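Local structure of tumour necrosis factor receptor (3ON9) at residues I13-V18 with K61-G66; I33-L38 with D54-V59; L120-V125 with Y148-D153. The protein probably dampens host immune defence by binding tumour necrosis factor and chemokines outside the cell, the chemokines through its SECRET domain, the part crystallised. One frame throughout, in Å; residues are numbered along the deposited sequence.

Contact 1: residues I13-V18 with K61-G66; sequences INMYPV and KLATSG
Lys61 lies against the Tyr16-Pro17-Val18 segment, with its cis peptide bond before Pro17, and its backbone oxygen and first side-chain carbons do the touching. Lys61 O takes the N-H of Val18 (N to O 2.8 Å) and also meets the CA-H of Pro17. Lys61 CB reaches Tyr16 CE1 at 3.7 Å, while its chain runs on past Pro17 CB, which lies over the rim of one face of the Tyr16 ring. Beyond it the strands pair antiparallel. Ala63 and Met15 form a hydrogen-bonded pair: Ala63 N donates to Met15 O at 3.0 Å, and Met15 N to Ala63 O. The Ala63 methyl shares a face with Met15; CB is 3.8 Å from Val18 CG2 and 3.9 Å from Val18 CG1, so the small residue seats both branches of the valine. On this same face, turned to Ile40 of strand 38-45, stands Ser65. Its OG is set between the backbone N and the carbonyl carbon (chi1 70°), which brings it back over the neighbouring strand to donate to Ile13 O at 2.8 Å. Ser65 N reaches that oxygen only weakly. The buried hydroxyl thus finds its acceptor in the ladder itself, and a polar serine can stand on the core face of the sheet with its proton satisfied.

Contact 2: residues I33-L38 with D54-V59; sequences ISTSEL and DYYSVV
The two sheets of the β-sandwich meet here, Ile33 and Thr35 at one end of a hairpin in the six-stranded sheet lying against Asp54, Tyr55 and Tyr56 of strand 51-59, an outer strand of the five-stranded sheet. No direct hydrogen bond joins the segments; the contact is made by van der Waals touches of Ile33 and Thr35 and by one bridging water. Ile33 uses each of its branches. CD1 ends 3.6 Å from Tyr55 O, CG1 lies 3.7 Å from Asp54 OD2, and CG2 rests 4.0 Å from Tyr56 CB, obliquely to the aromatic side chain. The Asp54 carboxylate that the isoleucine brushes is held elsewhere, by Ser25 OG. Thr35 opens the turn that leads into strand 38-45: its OG1 makes an ST turn with Glu37 N and an ST motif with Leu38 N, accepting from both, while Thr35 N bonds to Leu38 O. To do this OG1 sits between the backbone N and the carbonyl carbon (chi1 63°), and that rotation sends CG2 out to the tyrosine, 3.7 Å from Tyr56 CZ, the two side chains crossing at about a right angle. The Tyr56 phenol is in turn fixed by Lys20 O, its main polar partner. Glu37 OE2, which also accepts from Asn19 N, shares the bridging water with Thr35 and the phenol. That single water is 2.7 Å from Thr35 OG1 and donates both to Glu37 OE2 and to the phenol oxygen, reaching Tyr56 OH at 2.9 Å.

Contact 3: residues L120-V125 with Y148-D153; sequences LSNLDV and YILNVD
Asp124 OD2 is gripped by two donors, the backbone N-H of Leu150 at 2.8 Å and a water whose oxygen lies 2.7 Å away. Leu150 N approaches on the syn side of the carboxylate, somewhat out of its plane, with an angle of 160° at the hydrogen. The same water donates a second time, to Leu150 O, so the peptide groups on both sides of the Leu150 CA are tied to one carboxylate oxygen. The other oxygen, Asp124 OD1, has His145 ND1 as its main partner; a second water lies 2.8 Å from Asp124 OD1 and about as far from Tyr148 O. With both oxygens engaged, the carboxylate is restrained from turning, and the donors around it would probably favour the charged form of the carboxylate. Asn122, two residues earlier on the same side of strand 122-130, serves the loop in a similar way: ND2 donates to Tyr148 O at 2.9 Å, nearly straight (168°), with the acceptor in the plane of the amide. The strand starts with a classic β bulge, Ser121 and Asn122 both facing Tyr16 of strand 8-16. The segment 148-153, a loop after strand 140-145, passes over the face of the five-stranded sheet that carries Asn122 and Asp124. Leu150 touches both of these polar side chains, crossing each at a slant. The backbone brings Leu150 CB to 3.2 Å from Asp124 OD2; with CG anti to the carbonyl carbon (chi1 -62°) the branches lie toward Asn122, Leu150 CD2 3.7 Å from Asn122 CB. Across the sheet, the leucine also touches Leu62 of strand 62-69.

In the fold
Contacts 1 and 3 share the five-stranded sheet, where strands 8-16 and 122-130 are neighbours, and contact 2 reaches it through strand 51-59, which pairs with strand 62-69. Contact 1 is buried backbone pairing within that sheet. Contact 2, also buried, joins it to the other sheet of the sandwich through side chains and a water. Contact 3 lies at the surface, where a loop without regular structure is held by an amide, a carboxylate and waters. The centres of contacts 2 and 3 both lie about 7 Å from that of contact 1; between themselves they are about 14 Å apart and meet through Leu38 and Leu120.

Contact 1: residues I13-V18 with K61-G66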
loop_
_atom_site.group_PDB
_atom_site.type_symbol
_atom_site.label_atom_id
_atom_site.label_comp_id
_atom_site.label_asym_id
_atom_site.label_seq_id
_atom_site.Cartn_x
_atom_site.Cartn_y
_atom_site.Cartn_z
ATOM N N ILE A 13 3.158 1.476 2.421
ATOM C CA ILE A 13 3.665 2.721 1.870
ATOM C C ILE A 13 4.570 3.395 2.901
ATOM O O ILE A 13 4.113 3.791 3.979
ATOM C CB ILE A 13 2.503 3.687 1.474
ATOM C CG1 ILE A 13 1.437 2.975 0.617
ATOM C CG2 ILE A 13 3.048 4.893 0.723
ATOM C CD1 ILE A 13 0.255 2.382 1.412
ATOM N N ASN A 14 5.858 3.533 2.581
ATOM C CA ASN A 14 6.794 4.166 3.506
ATOM C C ASN A 14 7.241 5.498 2.928
ATOM O O ASN A 14 7.476 5.596 1.732
ATOM C CB ASN A 14 7.979 3.233 3.788
ATOM C CG ASN A 14 7.529 1.932 4.413
ATOM O OD1 ASN A 14 6.547 1.909 5.158
ATOM N ND2 ASN A 14 8.213 0.838 4.094
ATOM N N MET A 15 7.303 6.530 3.763
ATOM C CA MET A 15 7.416 7.895 3.257
ATOM C C MET A 15 8.358 8.754 4.090
ATOM O O MET A 15 8.388 8.640 5.311
ATOM C CB MET A 15 6.030 8.561 3.241
ATOM C CG MET A 15 5.007 7.807 2.404
ATOM S SD MET A 15 3.391 8.612 2.400
ATOM C CE MET A 15 2.831 8.228 4.062
ATOM N N TYR A 16 9.109 9.622 3.424
ATOM C CA TYR A 16 9.966 10.574 4.111
ATOM C C TYR A 16 10.141 11.808 3.238
ATOM O O TYR A 16 10.337 11.682 2.042
ATOM C CB TYR A 16 11.340 9.948 4.382
ATOM C CG TYR A 16 12.200 10.789 5.290
ATOM C CD1 TYR A 16 12.214 10.568 6.659
ATOM C CD2 TYR A 16 12.968 11.823 4.782
ATOM C CE1 TYR A 16 12.980 11.355 7.502
ATOM C CE2 TYR A 16 13.742 12.609 5.619
ATOM C CZ TYR A 16 13.742 12.364 6.970
ATOM O OH TYR A 16 14.511 13.144 7.798
ATOM N N PRO A 17 10.048 13.010 3.831
ATOM C CA PRO A 17 9.710 13.279 5.229
ATOM C C PRO A 17 8.219 13.570 5.394
ATOM O O PRO A 17 7.590 14.121 4.483
ATOM C CB PRO A 17 10.467 14.579 5.529
ATOM C CG PRO A 17 10.616 15.259 4.169
ATOM C CD PRO A 17 10.312 14.252 3.081
ATOM N N VAL A 18 7.666 13.213 6.547
ATOM C CA VAL A 18 6.311 13.642 6.881
ATOM C C VAL A 18 6.366 14.630 8.034
ATOM O O VAL A 18 7.273 14.576 8.876
ATOM C CB VAL A 18 5.348 12.469 7.205
ATOM C CG1 VAL A 18 5.201 11.556 5.989
ATOM C CG2 VAL A 18 5.805 11.679 8.426
ATOM N N LYS A 61 10.352 12.090 11.294
ATOM C CA LYS A 61 9.738 12.471 10.023
ATOM C C LYS A 61 9.565 11.268 9.103
ATOM O O LYS A 61 9.274 11.429 7.921
ATOM C CB LYS A 61 10.555 13.553 9.321
ATOM C CG LYS A 61 10.648 14.876 10.077
ATOM C CD LYS A 61 11.499 15.861 9.283
ATOM C CE LYS A 61 11.396 17.271 9.843
ATOM N NZ LYS A 61 12.202 17.432 11.084
ATOM N N LEU A 62 9.737 10.070 9.660
ATOM C CA LEU A 62 9.653 8.827 8.893
ATOM C C LEU A 62 8.327 8.125 9.163
ATOM O O LEU A 62 7.997 7.851 10.310
ATOM C CB LEU A 62 10.798 7.886 9.277
ATOM C CG LEU A 62 10.781 6.475 8.683
ATOM C CD1 LEU A 62 10.976 6.539 7.168
ATOM C CD2 LEU A 62 11.870 5.633 9.335
ATOM N N ALA A 63 7.587 7.818 8.106
ATOM C CA ALA A 63 6.295 7.154 8.257
ATOM C C ALA A 63 6.272 5.769 7.617
ATOM O O ALA A 63 6.810 5.574 6.531
ATOM C CB ALA A 63 5.196 8.008 7.656
ATOM N N THR A 64 5.644 4.819 8.304
ATOM C CA THR A 64 5.238 3.578 7.664
ATOM C C THR A 64 3.717 3.535 7.697
ATOM O O THR A 64 3.109 3.965 8.663
ATOM C CB THR A 64 5.848 2.319 8.333
ATOM O OG1 THR A 64 5.504 1.151 7.570
ATOM C CG2 THR A 64 5.351 2.151 9.761
ATOM N N SER A 65 3.110 3.035 6.633
ATOM C CA SER A 65 1.659 3.015 6.529
ATOM C C SER A 65 1.248 1.837 5.665
ATOM O O SER A 65 2.077 1.242 4.994
ATOM C CB SER A 65 1.142 4.337 5.940
ATOM O OG SER A 65 1.477 4.477 4.564
ATOM N N GLY A 66 -0.032 1.474 5.689
ATOM C CA GLY A 66 -0.444 0.384 4.828
ATOM C C GLY A 66 -1.890 -0.006 4.998
ATOM O O GLY A 66 -2.585 0.523 5.869
#

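Contact 2: residues I33-L38 with D54-V59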
loop_
_atom_site.group_PDB
_atom_site.type_symbol
_atom_site.label_atom_id
_atom_site.label_comp_id
_atom_site.label_asym_id
_atom_site.label_seq_id
_atom_site.Cartn_x
_atom_site.Cartn_y
_atom_site.Cartn_z
ATOM N N ILE A 33 -6.115 6.677 3.586
ATOM C CA ILE A 33 -5.460 7.191 4.780
ATOM C C ILE A 33 -5.066 8.615 4.448
ATOM O O ILE A 33 -4.455 8.847 3.418
ATOM C CB ILE A 33 -4.182 6.390 5.105
ATOM C CG1 ILE A 33 -4.532 4.928 5.413
ATOM C CG2 ILE A 33 -3.403 7.061 6.235
ATOM C CD1 ILE A 33 -3.328 3.963 5.274
ATOM N N SER A 34 -5.422 9.584 5.288
ATOM C CA SER A 34 -5.050 10.965 4.991
ATOM C C SER A 34 -4.572 11.740 6.204
ATOM O O SER A 34 -5.142 11.635 7.293
ATOM C CB SER A 34 -6.228 11.723 4.352
ATOM O OG SER A 34 -5.749 12.913 3.742
ATOM N N THR A 35 -3.520 12.526 6.004
ATOM C CA THR A 35 -3.173 13.587 6.937
ATOM C C THR A 35 -3.569 14.864 6.218
ATOM O O THR A 35 -4.172 14.805 5.145
ATOM C CB THR A 35 -1.667 13.614 7.236
ATOM O OG1 THR A 35 -0.938 13.902 6.031
ATOM C CG2 THR A 35 -1.222 12.274 7.777
ATOM N N SER A 36 -3.240 16.014 6.786
ATOM C CA SER A 36 -3.565 17.268 6.127
ATOM C C SER A 36 -2.580 17.569 5.004
ATOM O O SER A 36 -2.744 18.561 4.301
ATOM C CB SER A 36 -3.555 18.421 7.125
ATOM O OG SER A 36 -2.296 18.518 7.769
ATOM N N GLU A 37 -1.548 16.732 4.840
ATOM C CA GLU A 37 -0.534 16.993 3.802
ATOM C C GLU A 37 -0.394 15.877 2.759
ATOM O O GLU A 37 0.175 16.098 1.687
ATOM C CB GLU A 37 0.834 17.291 4.431
ATOM C CG GLU A 37 1.473 16.062 5.047
ATOM C CD GLU A 37 2.829 16.328 5.675
ATOM O OE1 GLU A 37 3.377 17.441 5.537
ATOM O OE2 GLU A 37 3.338 15.399 6.325
ATOM N N LEU A 38 -0.908 14.689 3.068
ATOM C CA LEU A 38 -0.766 13.531 2.179
ATOM C C LEU A 38 -2.014 12.673 2.224
ATOM O O LEU A 38 -2.558 12.440 3.298
ATOM C CB LEU A 38 0.433 12.666 2.611
ATOM C CG LEU A 38 1.813 13.127 2.142
ATOM C CD1 LEU A 38 2.911 12.595 3.065
ATOM C CD2 LEU A 38 2.056 12.708 0.709
ATOM N N ASP A 54 -5.899 -0.765 8.408
ATOM C CA ASP A 54 -4.819 0.074 7.917
ATOM C C ASP A 54 -4.048 0.693 9.060
ATOM O O ASP A 54 -4.409 0.529 10.221
ATOM C CB ASP A 54 -5.316 1.140 6.937
ATOM C CG ASP A 54 -6.399 2.024 7.505
ATOM O OD1 ASP A 54 -6.514 2.161 8.747
ATOM O OD2 ASP A 54 -7.138 2.589 6.678
ATOM N N TYR A 55 -2.970 1.396 8.730
ATOM C CA TYR A 55 -2.143 1.996 9.768
ATOM C C TYR A 55 -1.281 3.100 9.182
ATOM O O TYR A 55 -1.075 3.153 7.975
ATOM C CB TYR A 55 -1.270 0.935 10.455
ATOM C CG TYR A 55 -0.373 0.159 9.519
ATOM C CD1 TYR A 55 0.923 0.592 9.245
ATOM C CD2 TYR A 55 -0.823 -0.994 8.889
ATOM C CE1 TYR A 55 1.744 -0.114 8.393
ATOM C CE2 TYR A 55 -0.010 -1.703 8.030
ATOM C CZ TYR A 55 1.277 -1.258 7.780
ATOM O OH TYR A 55 2.092 -1.974 6.915
ATOM N N TYR A 56 -0.807 3.985 10.056
ATOM C CA TYR A 56 0.067 5.092 9.696
ATOM C C TYR A 56 0.778 5.466 10.989
ATOM O O TYR A 56 0.151 5.913 11.953
ATOM C CB TYR A 56 -0.762 6.273 9.147
ATOM C CG TYR A 56 0.029 7.540 8.907
ATOM C CD1 TYR A 56 0.703 7.746 7.710
ATOM C CD2 TYR A 56 0.094 8.537 9.876
ATOM C CE1 TYR A 56 1.443 8.911 7.490
ATOM C CE2 TYR A 56 0.824 9.696 9.667
ATOM C CZ TYR A 56 1.489 9.881 8.468
ATOM O OH TYR A 56 2.201 11.042 8.256
ATOM N N SER A 57 2.085 5.247 11.029
ATOM C CA SER A 57 2.843 5.395 12.260
ATOM C C SER A 57 4.171 6.071 11.956
ATOM O O SER A 57 4.832 5.747 10.956
ATOM C CB SER A 57 3.062 4.021 12.903
ATOM O OG SER A 57 3.647 4.154 14.183
ATOM N N VAL A 58 4.567 7.001 12.820
ATOM C CA VAL A 58 5.663 7.910 12.527
ATOM C C VAL A 58 6.741 7.907 13.616
ATOM O O VAL A 58 6.441 7.864 14.819
ATOM C CB VAL A 58 5.141 9.364 12.344
ATOM C CG1 VAL A 58 6.307 10.316 12.110
ATOM C CG2 VAL A 58 4.139 9.434 11.183
ATOM N N VAL A 59 7.999 7.956 13.185
ATOM C CA VAL A 59 9.117 8.190 14.086
ATOM C C VAL A 59 9.871 9.356 13.487
ATOM O O VAL A 59 10.419 9.249 12.388
ATOM C CB VAL A 59 10.043 6.977 14.177
ATOM C CG1 VAL A 59 11.316 7.324 14.965
ATOM C CG2 VAL A 59 9.302 5.800 14.807
HETATM O O HOH W 1 1.631 13.139 6.351
#

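Contact 3: residues L120-V125 with Y148-D153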
loop_
_atom_site.group_PDB
_atom_site.type_symbol
_atom_site.label_atom_id
_atom_site.label_comp_id
_atom_site.label_asym_id
_atom_site.label_seq_id
_atom_site.Cartn_x
_atom_site.Cartn_y
_atom_site.Cartn_z
ATOM N N LEU A 120 7.659 14.267 -1.310
ATOM C CA LEU A 120 8.459 13.217 -0.667
ATOM C C LEU A 120 9.849 13.073 -1.268
ATOM O O LEU A 120 10.003 13.028 -2.485
ATOM C CB LEU A 120 7.752 11.861 -0.729
ATOM C CG LEU A 120 6.396 11.787 -0.021
ATOM C CD1 LEU A 120 5.793 10.402 -0.219
ATOM C CD2 LEU A 120 6.535 12.110 1.459
ATOM N N SER A 121 10.857 12.985 -0.401
ATOM C CA SER A 121 12.214 12.672 -0.839
ATOM C C SER A 121 12.398 11.160 -1.002
ATOM O O SER A 121 13.214 10.721 -1.805
ATOM C CB SER A 121 13.242 13.242 0.142
ATOM O OG SER A 121 13.195 12.586 1.384
ATOM N N ASN A 122 11.634 10.369 -0.250
ATOM C CA ASN A 122 11.660 8.914 -0.400
ATOM C C ASN A 122 10.247 8.371 -0.319
ATOM O O ASN A 122 9.509 8.719 0.593
ATOM C CB ASN A 122 12.473 8.228 0.715
ATOM C CG ASN A 122 13.859 8.816 0.903
ATOM O OD1 ASN A 122 14.010 9.958 1.341
ATOM N ND2 ASN A 122 14.889 8.012 0.618
ATOM N N LEU A 123 9.888 7.515 -1.268
ATOM C CA LEU A 123 8.583 6.867 -1.272
ATOM C C LEU A 123 8.799 5.427 -1.688
ATOM O O LEU A 123 9.315 5.164 -2.775
ATOM C CB LEU A 123 7.648 7.561 -2.266
ATOM C CG LEU A 123 6.313 6.874 -2.587
ATOM C CD1 LEU A 123 5.502 6.608 -1.300
ATOM C CD2 LEU A 123 5.496 7.693 -3.582
ATOM N N ASP A 124 8.411 4.494 -0.822
ATOM C CA ASP A 124 8.501 3.070 -1.123
ATOM C C ASP A 124 7.095 2.496 -1.055
ATOM O O ASP A 124 6.342 2.801 -0.125
ATOM C CB ASP A 124 9.360 2.339 -0.082
ATOM C CG ASP A 124 10.765 2.892 0.028
ATOM O OD1 ASP A 124 11.406 3.130 -1.010
ATOM O OD2 ASP A 124 11.225 3.070 1.169
ATOM N N VAL A 125 6.751 1.656 -2.024
ATOM C CA VAL A 125 5.481 0.951 -2.007
ATOM C C VAL A 125 5.730 -0.540 -2.206
ATOM O O VAL A 125 6.532 -0.938 -3.053
ATOM C CB VAL A 125 4.556 1.473 -3.113
ATOM C CG1 VAL A 125 3.292 0.629 -3.199
ATOM C CG2 VAL A 125 4.212 2.922 -2.828
ATOM N N TYR A 148 16.309 6.236 -2.262
ATOM C CA TYR A 148 16.870 5.245 -1.353
ATOM C C TYR A 148 15.753 4.569 -0.587
ATOM O O TYR A 148 14.753 5.212 -0.226
ATOM C CB TYR A 148 17.880 5.880 -0.391
ATOM C CG TYR A 148 19.050 6.518 -1.092
ATOM C CD1 TYR A 148 20.023 5.736 -1.695
ATOM C CD2 TYR A 148 19.176 7.897 -1.152
ATOM C CE1 TYR A 148 21.106 6.311 -2.346
ATOM C CE2 TYR A 148 20.253 8.484 -1.789
ATOM C CZ TYR A 148 21.210 7.688 -2.387
ATOM O OH TYR A 148 22.283 8.280 -3.023
ATOM N N ILE A 149 15.920 3.274 -0.347
ATOM C CA ILE A 149 14.905 2.471 0.328
ATOM C C ILE A 149 14.917 2.701 1.832
ATOM O O ILE A 149 15.944 2.525 2.489
ATOM C CB ILE A 149 15.125 0.978 0.034
ATOM C CG1 ILE A 149 15.124 0.739 -1.478
ATOM C CG2 ILE A 149 14.057 0.139 0.731
ATOM C CD1 ILE A 149 15.447 -0.679 -1.869
ATOM N N LEU A 150 13.767 3.107 2.367
ATOM C CA LEU A 150 13.627 3.428 3.786
ATOM C C LEU A 150 13.618 2.185 4.665
ATOM O O LEU A 150 12.995 1.175 4.327
ATOM C CB LEU A 150 12.328 4.207 4.005
ATOM C CG LEU A 150 12.254 5.552 3.294
ATOM C CD1 LEU A 150 10.803 6.081 3.293
ATOM C CD2 LEU A 150 13.241 6.552 3.913
ATOM N N ASN A 151 14.309 2.273 5.800
ATOM C CA ASN A 151 14.204 1.239 6.820
ATOM C C ASN A 151 13.165 1.664 7.849
ATOM O O ASN A 151 13.361 2.652 8.568
ATOM C CB ASN A 151 15.562 1.020 7.498
ATOM C CG ASN A 151 15.540 -0.106 8.506
ATOM O OD1 ASN A 151 14.534 -0.798 8.665
ATOM N ND2 ASN A 151 16.667 -0.299 9.196
ATOM N N VAL A 152 12.050 0.934 7.894
ATOM C CA VAL A 152 11.004 1.203 8.868
ATOM C C VAL A 152 10.821 0.030 9.817
ATOM O O VAL A 152 9.790 -0.074 10.492
ATOM C CB VAL A 152 9.652 1.529 8.185
ATOM C CG1 VAL A 152 9.743 2.840 7.415
ATOM C CG2 VAL A 152 9.220 0.377 7.294
ATOM N N ASP A 153 11.821 -0.854 9.885
ATOM C CA ASP A 153 11.732 -1.986 10.797
ATOM C C ASP A 153 11.362 -1.546 12.208
ATOM O O ASP A 153 11.861 -0.536 12.712
ATOM C CB ASP A 153 13.066 -2.737 10.869
ATOM C CG ASP A 153 13.371 -3.527 9.611
ATOM O OD1 ASP A 153 12.554 -3.524 8.663
ATOM O OD2 ASP A 153 14.447 -4.169 9.582
HETATM O O HOH W 2 12.449 5.594 -1.789
HETATM O O HOH W 3 10.798 0.921 2.678
#